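Local coordinates for protein lipase aflb (Neosartorya fumigata, PDB 6IDY) that is a lipase that probably hydrolyses ester bonds in lipid substrates and that carries a bound calcium ion, at residues F74-M84 and S315-P323; K157-L165 and F181-D191. All blocks are in the same frame, centred on the assembly; numbering follows the deposited sequence.

Contact 1 of 2, residues F74-M84 and S315-P323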
ATOM      1  N   PHE A  74      -6.351  15.697 -13.385  1.00 26.43           N
ATOM      2  CA  PHE A  74      -4.973  15.842 -13.867  1.00 24.98           C
ATOM      3  C   PHE A  74      -4.800  16.895 -14.971  1.00 30.68           C
ATOM      4  O   PHE A  74      -3.681  17.063 -15.466  1.00 30.40           O
ATOM      5  CB  PHE A  74      -4.442  14.476 -14.340  1.00 25.49           C
ATOM      6  CG  PHE A  74      -3.902  13.582 -13.244  1.00 25.39           C
ATOM      7  CD1 PHE A  74      -4.760  12.974 -12.330  1.00 27.20           C
ATOM      8  CD2 PHE A  74      -2.543  13.315 -13.151  1.00 25.27           C
ATOM      9  CE1 PHE A  74      -4.259  12.150 -11.316  1.00 26.51           C
ATOM     10  CE2 PHE A  74      -2.045  12.471 -12.148  1.00 26.79           C
ATOM     11  CZ  PHE A  74      -2.907  11.901 -11.235  1.00 24.58           C
ATOM     12  N   ALA A  75      -5.889  17.620 -15.338  1.00 28.33           N
ATOM     13  CA  ALA A  75      -5.886  18.638 -16.402  1.00 29.05           C
ATOM     14  C   ALA A  75      -4.882  19.777 -16.195  1.00 33.12           C
ATOM     15  O   ALA A  75      -4.320  20.264 -17.172  1.00 33.48           O
ATOM     16  CB  ALA A  75      -7.289  19.200 -16.607  1.00 30.57           C
ATOM     17  N   ASP A  76      -4.663  20.198 -14.938  1.00 29.81           N
ATOM     18  CA  ASP A  76      -3.723  21.269 -14.585  1.00 29.65           C
ATOM     19  C   ASP A  76      -2.398  20.705 -14.077  1.00 29.96           C
ATOM     20  O   ASP A  76      -1.555  21.450 -13.572  1.00 30.23           O
ATOM     21  CB  ASP A  76      -4.349  22.233 -13.560  1.00 33.00           C
ATOM     22  CG  ASP A  76      -5.557  22.984 -14.080  1.00 51.26           C
ATOM     23  OD1 ASP A  76      -5.433  23.660 -15.130  1.00 53.99           O
ATOM     24  OD2 ASP A  76      -6.626  22.901 -13.439  1.00 60.67           O
ATOM     25  N   GLY A  77      -2.212  19.405 -14.272  1.00 23.96           N
ATOM     26  CA  GLY A  77      -1.012  18.680 -13.887  1.00 22.44           C
ATOM     27  C   GLY A  77      -1.300  17.642 -12.830  1.00 25.48           C
ATOM     28  O   GLY A  77      -2.436  17.537 -12.355  1.00 24.03           O
ATOM     29  N   THR A  78      -0.273  16.866 -12.456  1.00 21.19           N
ATOM     30  CA  THR A  78      -0.415  15.857 -11.412  1.00 21.16           C
ATOM     31  C   THR A  78      -0.691  16.586 -10.079  1.00 26.62           C
ATOM     32  O   THR A  78       0.118  17.420  -9.668  1.00 25.38           O
ATOM     33  CB  THR A  78       0.805  14.932 -11.383  1.00 25.35           C
ATOM     34  OG1 THR A  78       0.923  14.302 -12.658  1.00 26.88           O
ATOM     35  CG2 THR A  78       0.702  13.870 -10.306  1.00 22.87           C
ATOM     36  N   PRO A  79      -1.858  16.343  -9.432  1.00 24.36           N
ATOM     37  CA  PRO A  79      -2.145  17.036  -8.161  1.00 24.19           C
ATOM     38  C   PRO A  79      -1.332  16.454  -6.999  1.00 26.88           C
ATOM     39  O   PRO A  79      -0.579  15.494  -7.193  1.00 24.55           O
ATOM     40  CB  PRO A  79      -3.636  16.750  -7.962  1.00 26.23           C
ATOM     41  CG  PRO A  79      -3.815  15.368  -8.557  1.00 29.99           C
ATOM     42  CD  PRO A  79      -2.923  15.372  -9.772  1.00 25.48           C
ATOM     43  N   ASP A  80      -1.487  17.017  -5.792  1.00 23.79           N
ATOM     44  CA  ASP A  80      -0.862  16.435  -4.607  1.00 23.38           C
ATOM     45  C   ASP A  80      -1.956  15.620  -3.894  1.00 25.99           C
ATOM     46  O   ASP A  80      -3.068  15.526  -4.428  1.00 26.42           O
ATOM     47  CB  ASP A  80      -0.209  17.503  -3.707  1.00 26.07           C
ATOM     48  CG  ASP A  80      -1.108  18.586  -3.130  1.00 34.48           C
ATOM     49  OD1 ASP A  80      -2.339  18.533  -3.358  1.00 34.70           O
ATOM     50  OD2 ASP A  80      -0.582  19.480  -2.438  1.00 41.52           O
ATOM     51  N   PHE A  81      -1.660  15.030  -2.723  1.00 21.54           N
ATOM     52  CA  PHE A  81      -2.618  14.217  -1.977  1.00 21.22           C
ATOM     53  C   PHE A  81      -3.921  14.954  -1.650  1.00 24.88           C
ATOM     54  O   PHE A  81      -4.996  14.415  -1.925  1.00 24.23           O
ATOM     55  CB  PHE A  81      -1.986  13.623  -0.699  1.00 22.75           C
ATOM     56  CG  PHE A  81      -2.971  12.979   0.261  1.00 23.93           C
ATOM     57  CD1 PHE A  81      -3.638  11.806  -0.082  1.00 25.90           C
ATOM     58  CD2 PHE A  81      -3.204  13.529   1.517  1.00 25.39           C
ATOM     59  CE1 PHE A  81      -4.530  11.204   0.810  1.00 26.66           C
ATOM     60  CE2 PHE A  81      -4.094  12.923   2.409  1.00 27.40           C
ATOM     61  CZ  PHE A  81      -4.753  11.770   2.048  1.00 25.54           C
ATOM     62  N   LEU A  82      -3.818  16.169  -1.067  1.00 21.86           N
ATOM     63  CA  LEU A  82      -4.975  16.966  -0.671  1.00 23.88           C
ATOM     64  C   LEU A  82      -5.859  17.373  -1.862  1.00 27.41           C
ATOM     65  O   LEU A  82      -7.084  17.259  -1.765  1.00 26.85           O
ATOM     66  CB  LEU A  82      -4.571  18.193   0.186  1.00 24.98           C
ATOM     67  CG  LEU A  82      -3.884  17.914   1.541  1.00 30.16           C
ATOM     68  CD1 LEU A  82      -3.423  19.215   2.192  1.00 30.72           C
ATOM     69  CD2 LEU A  82      -4.805  17.162   2.503  1.00 32.71           C
ATOM     70  N   LYS A  83      -5.243  17.797  -2.992  1.00 23.27           N
ATOM     71  CA  LYS A  83      -5.999  18.173  -4.191  1.00 23.62           C
ATOM     72  C   LYS A  83      -6.700  16.962  -4.779  1.00 26.93           C
ATOM     73  O   LYS A  83      -7.888  17.047  -5.078  1.00 27.22           O
ATOM     74  CB  LYS A  83      -5.126  18.877  -5.247  1.00 25.81           C
ATOM     75  CG  LYS A  83      -5.945  19.397  -6.432  1.00 35.73           C
ATOM     76  CD  LYS A  83      -5.100  20.121  -7.464  1.00 47.45           C
ATOM     77  CE  LYS A  83      -5.934  20.509  -8.663  1.00 56.64           C
ATOM     78  NZ  LYS A  83      -5.127  21.188  -9.710  1.00 63.16           N
ATOM     79  N   MET A  84      -5.981  15.833  -4.909  1.00 23.70           N
ATOM     80  CA  MET A  84      -6.541  14.581  -5.424  1.00 22.80           C
ATOM     81  C   MET A  84      -7.776  14.166  -4.599  1.00 27.04           C
ATOM     82  O   MET A  84      -8.833  13.937  -5.178  1.00 25.99           O
ATOM     83  CB  MET A  84      -5.476  13.467  -5.436  1.00 23.86           C
ATOM     84  CG  MET A  84      -5.920  12.206  -6.155  1.00 27.17           C
ATOM     85  SD  MET A  84      -6.066  12.413  -7.937  1.00 31.27           S
ATOM     86  CE  MET A  84      -7.173  11.101  -8.342  1.00 28.09           C
ATOM     87  N   SER A 315       4.154   4.356 -11.413  1.00 19.12           N
ATOM     88  CA  SER A 315       3.652   5.263 -12.436  1.00 18.92           C
ATOM     89  C   SER A 315       4.152   6.702 -12.307  1.00 23.31           C
ATOM     90  O   SER A 315       4.259   7.219 -11.195  1.00 23.02           O
ATOM     91  CB  SER A 315       2.125   5.255 -12.385  1.00 21.14           C
ATOM     92  OG  SER A 315       1.512   6.175 -13.273  1.00 24.64           O
ATOM     93  N   THR A 316       4.353   7.373 -13.455  1.00 20.46           N
ATOM     94  CA  THR A 316       4.727   8.793 -13.551  1.00 20.49           C
ATOM     95  C   THR A 316       3.634   9.661 -12.887  1.00 24.32           C
ATOM     96  O   THR A 316       3.945  10.670 -12.252  1.00 23.15           O
ATOM     97  CB  THR A 316       4.887   9.178 -15.044  1.00 28.14           C
ATOM     98  OG1 THR A 316       6.058   8.549 -15.552  1.00 26.00           O
ATOM     99  CG2 THR A 316       4.998  10.702 -15.282  1.00 28.87           C
ATOM    100  N   PHE A 317       2.364   9.240 -13.023  1.00 21.12           N
ATOM    101  CA  PHE A 317       1.197   9.979 -12.536  1.00 20.41           C
ATOM    102  C   PHE A 317       0.902   9.756 -11.052  1.00 24.44           C
ATOM    103  O   PHE A 317      -0.185  10.093 -10.577  1.00 23.82           O
ATOM    104  CB  PHE A 317      -0.018   9.697 -13.432  1.00 21.84           C
ATOM    105  CG  PHE A 317       0.261  10.123 -14.857  1.00 23.16           C
ATOM    106  CD1 PHE A 317       0.281  11.471 -15.206  1.00 25.57           C
ATOM    107  CD2 PHE A 317       0.565   9.182 -15.833  1.00 24.57           C
ATOM    108  CE1 PHE A 317       0.593  11.867 -16.507  1.00 27.46           C
ATOM    109  CE2 PHE A 317       0.855   9.577 -17.143  1.00 27.70           C
ATOM    110  CZ  PHE A 317       0.873  10.915 -17.470  1.00 26.76           C
ATOM    111  N   ASP A 318       1.909   9.273 -10.301  1.00 20.89           N
ATOM    112  CA  ASP A 318       1.821   9.093  -8.851  1.00 19.55           C
ATOM    113  C   ASP A 318       1.746  10.501  -8.217  1.00 22.67           C
ATOM    114  O   ASP A 318       2.676  11.289  -8.365  1.00 21.47           O
ATOM    115  CB  ASP A 318       3.065   8.336  -8.342  1.00 19.88           C
ATOM    116  CG  ASP A 318       2.938   7.810  -6.932  1.00 20.80           C
ATOM    117  OD1 ASP A 318       2.545   8.592  -6.037  1.00 20.01           O
ATOM    118  OD2 ASP A 318       3.252   6.629  -6.714  1.00 22.55           O
ATOM    119  N   GLU A 319       0.625  10.816  -7.551  1.00 19.37           N
ATOM    120  CA  GLU A 319       0.370  12.123  -6.929  1.00 19.24           C
ATOM    121  C   GLU A 319       0.915  12.241  -5.494  1.00 24.06           C
ATOM    122  O   GLU A 319       0.811  13.303  -4.878  1.00 24.66           O
ATOM    123  CB  GLU A 319      -1.145  12.446  -6.992  1.00 20.60           C
ATOM    124  CG  GLU A 319      -2.001  11.809  -5.899  1.00 25.43           C
ATOM    125  CD  GLU A 319      -2.349  10.333  -5.994  1.00 33.24           C
ATOM    126  OE1 GLU A 319      -1.778   9.609  -6.843  1.00 21.01           O
ATOM    127  OE2 GLU A 319      -3.208   9.897  -5.198  1.00 25.88           O
ATOM    128  N   ILE A 320       1.471  11.146  -4.962  1.00 21.19           N
ATOM    129  CA  ILE A 320       1.982  11.060  -3.590  1.00 20.78           C
ATOM    130  C   ILE A 320       3.501  11.041  -3.557  1.00 21.96           C
ATOM    131  O   ILE A 320       4.114  11.739  -2.749  1.00 20.71           O
ATOM    132  CB  ILE A 320       1.419   9.777  -2.884  1.00 23.73           C
ATOM    133  CG1 ILE A 320      -0.138   9.664  -2.959  1.00 23.98           C
ATOM    134  CG2 ILE A 320       1.933   9.647  -1.447  1.00 23.63           C
ATOM    135  CD1 ILE A 320      -0.953  10.691  -2.306  1.00 30.32           C
ATOM    136  N   VAL A 321       4.092  10.185  -4.392  1.00 18.87           N
ATOM    137  CA  VAL A 321       5.529   9.940  -4.447  1.00 18.25           C
ATOM    138  C   VAL A 321       6.123  10.494  -5.718  1.00 22.97           C
ATOM    139  O   VAL A 321       5.622  10.222  -6.806  1.00 22.71           O
ATOM    140  CB  VAL A 321       5.846   8.421  -4.280  1.00 21.15           C
ATOM    141  CG1 VAL A 321       7.354   8.155  -4.263  1.00 20.23           C
ATOM    142  CG2 VAL A 321       5.177   7.840  -3.032  1.00 20.68           C
ATOM    143  N   GLN A 322       7.200  11.274  -5.574  1.00 19.56           N
ATOM    144  CA  GLN A 322       7.966  11.794  -6.692  1.00 19.61           C
ATOM    145  C   GLN A 322       9.442  11.878  -6.305  1.00 23.96           C
ATOM    146  O   GLN A 322       9.750  12.218  -5.163  1.00 24.02           O
ATOM    147  CB  GLN A 322       7.454  13.145  -7.217  1.00 21.19           C
ATOM    148  CG  GLN A 322       6.349  13.079  -8.299  1.00 38.40           C
ATOM    149  CD  GLN A 322       6.385  11.984  -9.365  1.00 46.96           C
ATOM    150  OE1 GLN A 322       7.351  11.828 -10.144  1.00 34.05           O
ATOM    151  NE2 GLN A 322       5.289  11.229  -9.449  1.00 25.22           N
ATOM    152  N   PRO A 323      10.369  11.578  -7.233  1.00 19.73           N
ATOM    153  CA  PRO A 323      10.143  11.133  -8.619  1.00 19.19           C
ATOM    154  C   PRO A 323       9.715   9.659  -8.712  1.00 21.51           C
ATOM    155  O   PRO A 323      10.171   8.820  -7.924  1.00 19.14           O
ATOM    156  CB  PRO A 323      11.494  11.408  -9.288  1.00 20.77           C
ATOM    157  CG  PRO A 323      12.482  11.168  -8.200  1.00 25.30           C
ATOM    158  CD  PRO A 323      11.810  11.668  -6.930  1.00 21.10           C
TER
HETATM  159  O   HOH W   1       1.263  14.672  -2.023  1.00 33.67           O

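Contact 2 of 2, residues K157-L165 and F181-D191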
ATOM      1  N   LYS A 157      -1.770 -26.351   1.564  1.00 45.06           N
ATOM      2  CA  LYS A 157      -2.116 -27.770   1.386  1.00 45.86           C
ATOM      3  C   LYS A 157      -2.858 -28.027   0.059  1.00 51.90           C
ATOM      4  O   LYS A 157      -3.093 -29.186  -0.304  1.00 52.81           O
ATOM      5  CB  LYS A 157      -2.989 -28.260   2.556  1.00 48.43           C
ATOM      6  CG  LYS A 157      -2.311 -28.228   3.920  1.00 65.54           C
ATOM      7  CD  LYS A 157      -3.314 -28.496   5.030  1.00 76.08           C
ATOM      8  CE  LYS A 157      -2.817 -28.041   6.382  1.00 86.29           C
ATOM      9  NZ  LYS A 157      -3.901 -28.046   7.402  1.00 93.91           N
ATOM     10  N   ASN A 158      -3.207 -26.945  -0.664  1.00 48.37           N
ATOM     11  CA  ASN A 158      -3.980 -26.968  -1.908  1.00 49.21           C
ATOM     12  C   ASN A 158      -3.220 -26.519  -3.176  1.00 52.91           C
ATOM     13  O   ASN A 158      -3.843 -26.331  -4.227  1.00 54.15           O
ATOM     14  CB  ASN A 158      -5.251 -26.114  -1.717  1.00 52.16           C
ATOM     15  CG  ASN A 158      -5.015 -24.733  -1.112  1.00 75.19           C
ATOM     16  OD1 ASN A 158      -3.881 -24.238  -0.999  1.00 62.87           O
ATOM     17  ND2 ASN A 158      -6.096 -24.083  -0.700  1.00 66.98           N
ATOM     18  N   GLY A 159      -1.903 -26.357  -3.076  1.00 47.17           N
ATOM     19  CA  GLY A 159      -1.076 -25.901  -4.192  1.00 45.65           C
ATOM     20  C   GLY A 159      -1.156 -24.400  -4.429  1.00 46.59           C
ATOM     21  O   GLY A 159      -0.709 -23.906  -5.471  1.00 46.12           O
ATOM     22  N   LYS A 160      -1.728 -23.660  -3.461  1.00 39.74           N
ATOM     23  CA  LYS A 160      -1.873 -22.209  -3.540  1.00 36.91           C
ATOM     24  C   LYS A 160      -0.836 -21.570  -2.642  1.00 36.87           C
ATOM     25  O   LYS A 160      -0.760 -21.889  -1.455  1.00 36.79           O
ATOM     26  CB  LYS A 160      -3.294 -21.751  -3.159  1.00 38.91           C
ATOM     27  CG  LYS A 160      -4.402 -22.436  -3.960  1.00 47.87           C
ATOM     28  CD  LYS A 160      -5.634 -21.567  -4.118  1.00 56.16           C
ATOM     29  CE  LYS A 160      -6.626 -21.656  -2.984  1.00 58.57           C
ATOM     30  NZ  LYS A 160      -7.840 -20.842  -3.254  1.00 58.89           N
ATOM     31  N   LYS A 161      -0.004 -20.708  -3.221  1.00 30.23           N
ATOM     32  CA  LYS A 161       1.053 -20.014  -2.498  1.00 28.12           C
ATOM     33  C   LYS A 161       0.449 -18.940  -1.577  1.00 29.93           C
ATOM     34  O   LYS A 161      -0.298 -18.092  -2.061  1.00 27.65           O
ATOM     35  CB  LYS A 161       2.043 -19.380  -3.502  1.00 29.23           C
ATOM     36  CG  LYS A 161       3.291 -18.730  -2.892  1.00 31.27           C
ATOM     37  CD  LYS A 161       4.288 -19.772  -2.433  1.00 35.75           C
ATOM     38  CE  LYS A 161       5.700 -19.318  -2.647  1.00 41.28           C
ATOM     39  NZ  LYS A 161       6.214 -19.730  -3.983  1.00 42.08           N
ATOM     40  N   PRO A 162       0.747 -18.952  -0.257  1.00 26.69           N
ATOM     41  CA  PRO A 162       0.229 -17.888   0.615  1.00 25.73           C
ATOM     42  C   PRO A 162       0.824 -16.535   0.225  1.00 28.18           C
ATOM     43  O   PRO A 162       2.021 -16.439  -0.025  1.00 28.92           O
ATOM     44  CB  PRO A 162       0.670 -18.330   2.018  1.00 27.68           C
ATOM     45  CG  PRO A 162       0.999 -19.810   1.885  1.00 32.43           C
ATOM     46  CD  PRO A 162       1.577 -19.909   0.508  1.00 28.29           C
ATOM     47  N   VAL A 163      -0.027 -15.512   0.091  1.00 23.23           N
ATOM     48  CA  VAL A 163       0.390 -14.162  -0.297  1.00 22.07           C
ATOM     49  C   VAL A 163      -0.041 -13.172   0.789  1.00 25.87           C
ATOM     50  O   VAL A 163      -1.235 -13.036   1.073  1.00 25.10           O
ATOM     51  CB  VAL A 163      -0.092 -13.746  -1.722  1.00 25.10           C
ATOM     52  CG1 VAL A 163       0.337 -12.319  -2.062  1.00 24.24           C
ATOM     53  CG2 VAL A 163       0.418 -14.715  -2.786  1.00 25.09           C
ATOM     54  N   ILE A 164       0.942 -12.496   1.397  1.00 21.21           N
ATOM     55  CA  ILE A 164       0.689 -11.508   2.439  1.00 20.24           C
ATOM     56  C   ILE A 164       0.501 -10.153   1.785  1.00 22.49           C
ATOM     57  O   ILE A 164       1.421  -9.649   1.136  1.00 21.88           O
ATOM     58  CB  ILE A 164       1.809 -11.485   3.522  1.00 22.81           C
ATOM     59  CG1 ILE A 164       2.008 -12.896   4.136  1.00 23.36           C
ATOM     60  CG2 ILE A 164       1.492 -10.436   4.606  1.00 22.81           C
ATOM     61  CD1 ILE A 164       3.331 -13.115   4.769  1.00 23.73           C
ATOM     62  N   LEU A 165      -0.689  -9.567   1.969  1.00 18.00           N
ATOM     63  CA  LEU A 165      -1.026  -8.254   1.439  1.00 17.25           C
ATOM     64  C   LEU A 165      -0.709  -7.203   2.490  1.00 22.09           C
ATOM     65  O   LEU A 165      -1.327  -7.183   3.555  1.00 22.52           O
ATOM     66  CB  LEU A 165      -2.494  -8.191   0.995  1.00 17.08           C
ATOM     67  CG  LEU A 165      -2.978  -9.265   0.011  1.00 20.73           C
ATOM     68  CD1 LEU A 165      -4.465  -9.117  -0.242  1.00 20.50           C
ATOM     69  CD2 LEU A 165      -2.191  -9.227  -1.311  1.00 22.10           C
ATOM     70  N   PHE A 181      -6.152  -6.349  -5.242  1.00 20.38           N
ATOM     71  CA  PHE A 181      -5.347  -7.560  -5.048  1.00 19.32           C
ATOM     72  C   PHE A 181      -5.876  -8.549  -3.995  1.00 24.49           C
ATOM     73  O   PHE A 181      -5.344  -9.655  -3.902  1.00 23.61           O
ATOM     74  CB  PHE A 181      -3.872  -7.215  -4.803  1.00 19.12           C
ATOM     75  CG  PHE A 181      -3.149  -6.848  -6.083  1.00 19.50           C
ATOM     76  CD1 PHE A 181      -2.890  -7.810  -7.055  1.00 21.83           C
ATOM     77  CD2 PHE A 181      -2.728  -5.542  -6.315  1.00 20.98           C
ATOM     78  CE1 PHE A 181      -2.223  -7.471  -8.236  1.00 23.08           C
ATOM     79  CE2 PHE A 181      -2.052  -5.205  -7.493  1.00 23.27           C
ATOM     80  CZ  PHE A 181      -1.799  -6.172  -8.443  1.00 21.95           C
ATOM     81  N   GLY A 182      -6.968  -8.214  -3.305  1.00 22.95           N
ATOM     82  CA  GLY A 182      -7.634  -9.168  -2.423  1.00 23.16           C
ATOM     83  C   GLY A 182      -8.211 -10.289  -3.281  1.00 27.46           C
ATOM     84  O   GLY A 182      -8.478 -11.386  -2.784  1.00 27.78           O
ATOM     85  N   LYS A 183      -8.354 -10.013  -4.610  1.00 23.85           N
ATOM     86  CA  LYS A 183      -8.849 -10.918  -5.657  1.00 24.18           C
ATOM     87  C   LYS A 183      -7.712 -11.581  -6.474  1.00 27.46           C
ATOM     88  O   LYS A 183      -7.988 -12.164  -7.527  1.00 27.18           O
ATOM     89  CB  LYS A 183      -9.793 -10.165  -6.614  1.00 27.01           C
ATOM     90  CG  LYS A 183     -11.103  -9.689  -5.997  1.00 37.70           C
ATOM     91  CD  LYS A 183     -11.907  -8.902  -7.019  1.00 44.88           C
ATOM     92  CE  LYS A 183     -13.209  -8.372  -6.483  1.00 55.10           C
ATOM     93  NZ  LYS A 183     -13.021  -7.093  -5.751  1.00 67.21           N
ATOM     94  N   LEU A 184      -6.448 -11.513  -5.994  1.00 23.40           N
ATOM     95  CA  LEU A 184      -5.281 -12.106  -6.677  1.00 22.93           C
ATOM     96  C   LEU A 184      -5.420 -13.626  -6.918  1.00 26.44           C
ATOM     97  O   LEU A 184      -4.946 -14.130  -7.940  1.00 25.99           O
ATOM     98  CB  LEU A 184      -3.977 -11.771  -5.919  1.00 22.46           C
ATOM     99  CG  LEU A 184      -2.637 -12.307  -6.478  1.00 26.64           C
ATOM    100  CD1 LEU A 184      -2.309 -11.709  -7.851  1.00 25.61           C
ATOM    101  CD2 LEU A 184      -1.509 -12.068  -5.488  1.00 26.83           C
ATOM    102  N   GLY A 185      -6.117 -14.314  -6.011  1.00 23.98           N
ATOM    103  CA  GLY A 185      -6.404 -15.745  -6.107  1.00 24.76           C
ATOM    104  C   GLY A 185      -7.204 -16.122  -7.342  1.00 30.23           C
ATOM    105  O   GLY A 185      -7.188 -17.285  -7.751  1.00 30.83           O
ATOM    106  N   SER A 186      -7.902 -15.138  -7.955  1.00 26.22           N
ATOM    107  CA  SER A 186      -8.677 -15.333  -9.183  1.00 26.92           C
ATOM    108  C   SER A 186      -7.763 -15.273 -10.424  1.00 31.90           C
ATOM    109  O   SER A 186      -8.198 -15.642 -11.515  1.00 33.33           O
ATOM    110  CB  SER A 186      -9.761 -14.265  -9.305  1.00 29.37           C
ATOM    111  OG  SER A 186     -10.614 -14.246  -8.173  1.00 36.16           O
ATOM    112  N   ALA A 187      -6.510 -14.792 -10.260  1.00 26.93           N
ATOM    113  CA  ALA A 187      -5.554 -14.623 -11.358  1.00 26.37           C
ATOM    114  C   ALA A 187      -4.324 -15.518 -11.253  1.00 30.69           C
ATOM    115  O   ALA A 187      -3.705 -15.833 -12.271  1.00 31.12           O
ATOM    116  CB  ALA A 187      -5.127 -13.163 -11.439  1.00 25.86           C
ATOM    117  N   ALA A 188      -3.951 -15.895 -10.023  1.00 27.35           N
ATOM    118  CA  ALA A 188      -2.768 -16.703  -9.721  1.00 26.88           C
ATOM    119  C   ALA A 188      -3.118 -17.780  -8.694  1.00 31.41           C
ATOM    120  O   ALA A 188      -4.198 -17.725  -8.090  1.00 29.75           O
ATOM    121  CB  ALA A 188      -1.677 -15.797  -9.167  1.00 26.15           C
ATOM    122  N   ASP A 189      -2.207 -18.763  -8.498  1.00 28.74           N
ATOM    123  CA  ASP A 189      -2.367 -19.820  -7.497  1.00 28.85           C
ATOM    124  C   ASP A 189      -1.840 -19.216  -6.183  1.00 31.70           C
ATOM    125  O   ASP A 189      -0.774 -19.577  -5.670  1.00 30.85           O
ATOM    126  CB  ASP A 189      -1.621 -21.100  -7.923  1.00 31.89           C
ATOM    127  CG  ASP A 189      -2.170 -21.751  -9.188  1.00 41.23           C
ATOM    128  OD1 ASP A 189      -3.410 -21.809  -9.341  1.00 40.31           O
ATOM    129  OD2 ASP A 189      -1.358 -22.198 -10.023  1.00 48.81           O
ATOM    130  N   ALA A 190      -2.597 -18.221  -5.697  1.00 27.22           N
ATOM    131  CA  ALA A 190      -2.309 -17.388  -4.544  1.00 25.41           C
ATOM    132  C   ALA A 190      -3.422 -17.472  -3.501  1.00 30.01           C
ATOM    133  O   ALA A 190      -4.607 -17.436  -3.840  1.00 30.71           O
ATOM    134  CB  ALA A 190      -2.140 -15.950  -5.005  1.00 25.01           C
ATOM    135  N   ASP A 191      -3.030 -17.565  -2.231  1.00 26.12           N
ATOM    136  CA  ASP A 191      -3.933 -17.654  -1.086  1.00 25.49           C
ATOM    137  C   ASP A 191      -3.665 -16.435  -0.213  1.00 26.26           C
ATOM    138  O   ASP A 191      -2.719 -16.422   0.577  1.00 24.86           O
ATOM    139  CB  ASP A 191      -3.668 -18.958  -0.319  1.00 27.29           C
ATOM    140  CG  ASP A 191      -4.907 -19.611   0.250  1.00 33.59           C
ATOM    141  OD1 ASP A 191      -5.932 -18.906   0.421  1.00 33.57           O
ATOM    142  OD2 ASP A 191      -4.853 -20.818   0.530  1.00 38.38           O
TER

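Contact 1 of 2, residues F74-M84 and S315-P323
E319 presses its side chain against P79 and M84. Its CB lies 3.1 Å from P79 O, which is close. A chi1 of 82° wedges CG between N and C, and the bend at chi2 (-76°) carries the chain across M84. CG meets M84 CB and CG, and the two side chains cross at about a right angle. At the tip, OE2 is 3.7 Å from M84 CG. OE1 accepts from H361 N, so E319 holds the backbone of the histidine whose ring D318 meets.

The backbone of E319 also takes part. A water accepts from F81 N at 3.0 Å and donates to E319 O at 3.2 Å. It thus links the start of helix 81-90 to the loop. D80 caps that helix through OD1, which accepts from K83 N.

The edge of the F74 ring meets F317 O, 3.3 Å from CZ, while P79 CD, of the same segment, lies over one ring face. T78 OG1 approaches the edge of the F317 ring. I320 CD1 reaches F81 CB at 3.5 Å, the two side chains lying side by side.

D318 bonds through OD2 to H361 ND1, consistent with the Asp-His pair of a lipase triad. Its OD1 accepts from I320 N and V321 N. No direct hydrogen bond joins the two segments, so their link rests on close packing and one bridging water.

Contact 2 of 2, residues K157-L165 and F181-D191
K161 pairs with A190, and P162 with D191, in parallel register, their CA atoms 4.7 Å and 4.5 Å apart. Three backbone hydrogen bonds hold the ladder. K161 N donates to D189 O, D191 N to K161 O, and V163 N to D191 O. Just before the pairing, D189 is the centre of an inverse gamma turn. A190 CA points a C-H at K161 O, and P162 CA one at D191 O.

These strands, 161-166 and 190-195, are neighbours in the central sheet. Helix 173-178 runs between them, which makes a beta-alpha-beta crossover. The mostly parallel sheet fits the alpha/beta-hydrolase fold expected of a lipase. On its other edge, strand 161-166 pairs with strand 227-232.

V163 uses both branches. CG1 is anti to the backbone N (chi1 179°) and reaches L184 CD2 at 3.9 Å, the side chains crossing at about a right angle. CG2 meets A190 CB at 3.6 Å. L184 also touches L378 of helix 368-379. Further along, L165 CD1 rests on F181 O and on G182 CA, each at 3.8 Å. The F181 ring stacks with W371.

K161 and A190 point to one face of the sheet. P162 and D191 point to the opposite one, where both touch F153. K160 crosses D191 at about a right angle, with CB 4.0 Å from D191 CB. The K160 chain bends at chi3 (-86°), which brings CE near D191 OD2. NZ remains 4.6 Å from D191 OD1, beyond a salt bridge. The other oxygen, D191 OD2, accepts from G154 N. The K161 chain leads away from segment 181-191, and its NZ forms a salt bridge with D254, with the bound calcium ion about 7 Å from the side chain.

Overall arrangement
From the N terminus, the chain passes helix 63-73 and enters 74-84, the first half of contact 1. It then reaches the sheet. Contact 2 closes a short loop there: 157-165 and 181-191 are 16 residues apart, with helix 173-178 between them. The chain continues through strands 227-232, 253-259 and 310-314 before 315-323 closes contact 1 across 231 residues. Contact 2 is therefore nested inside the loop of contact 1. Contact 1 ties the start of helix 81-90 to the loop after strand 310-314. Contact 2 joins adjacent strands. Their centres lie 31 Å apart, on opposite sides of the chain's centre, and they do not touch.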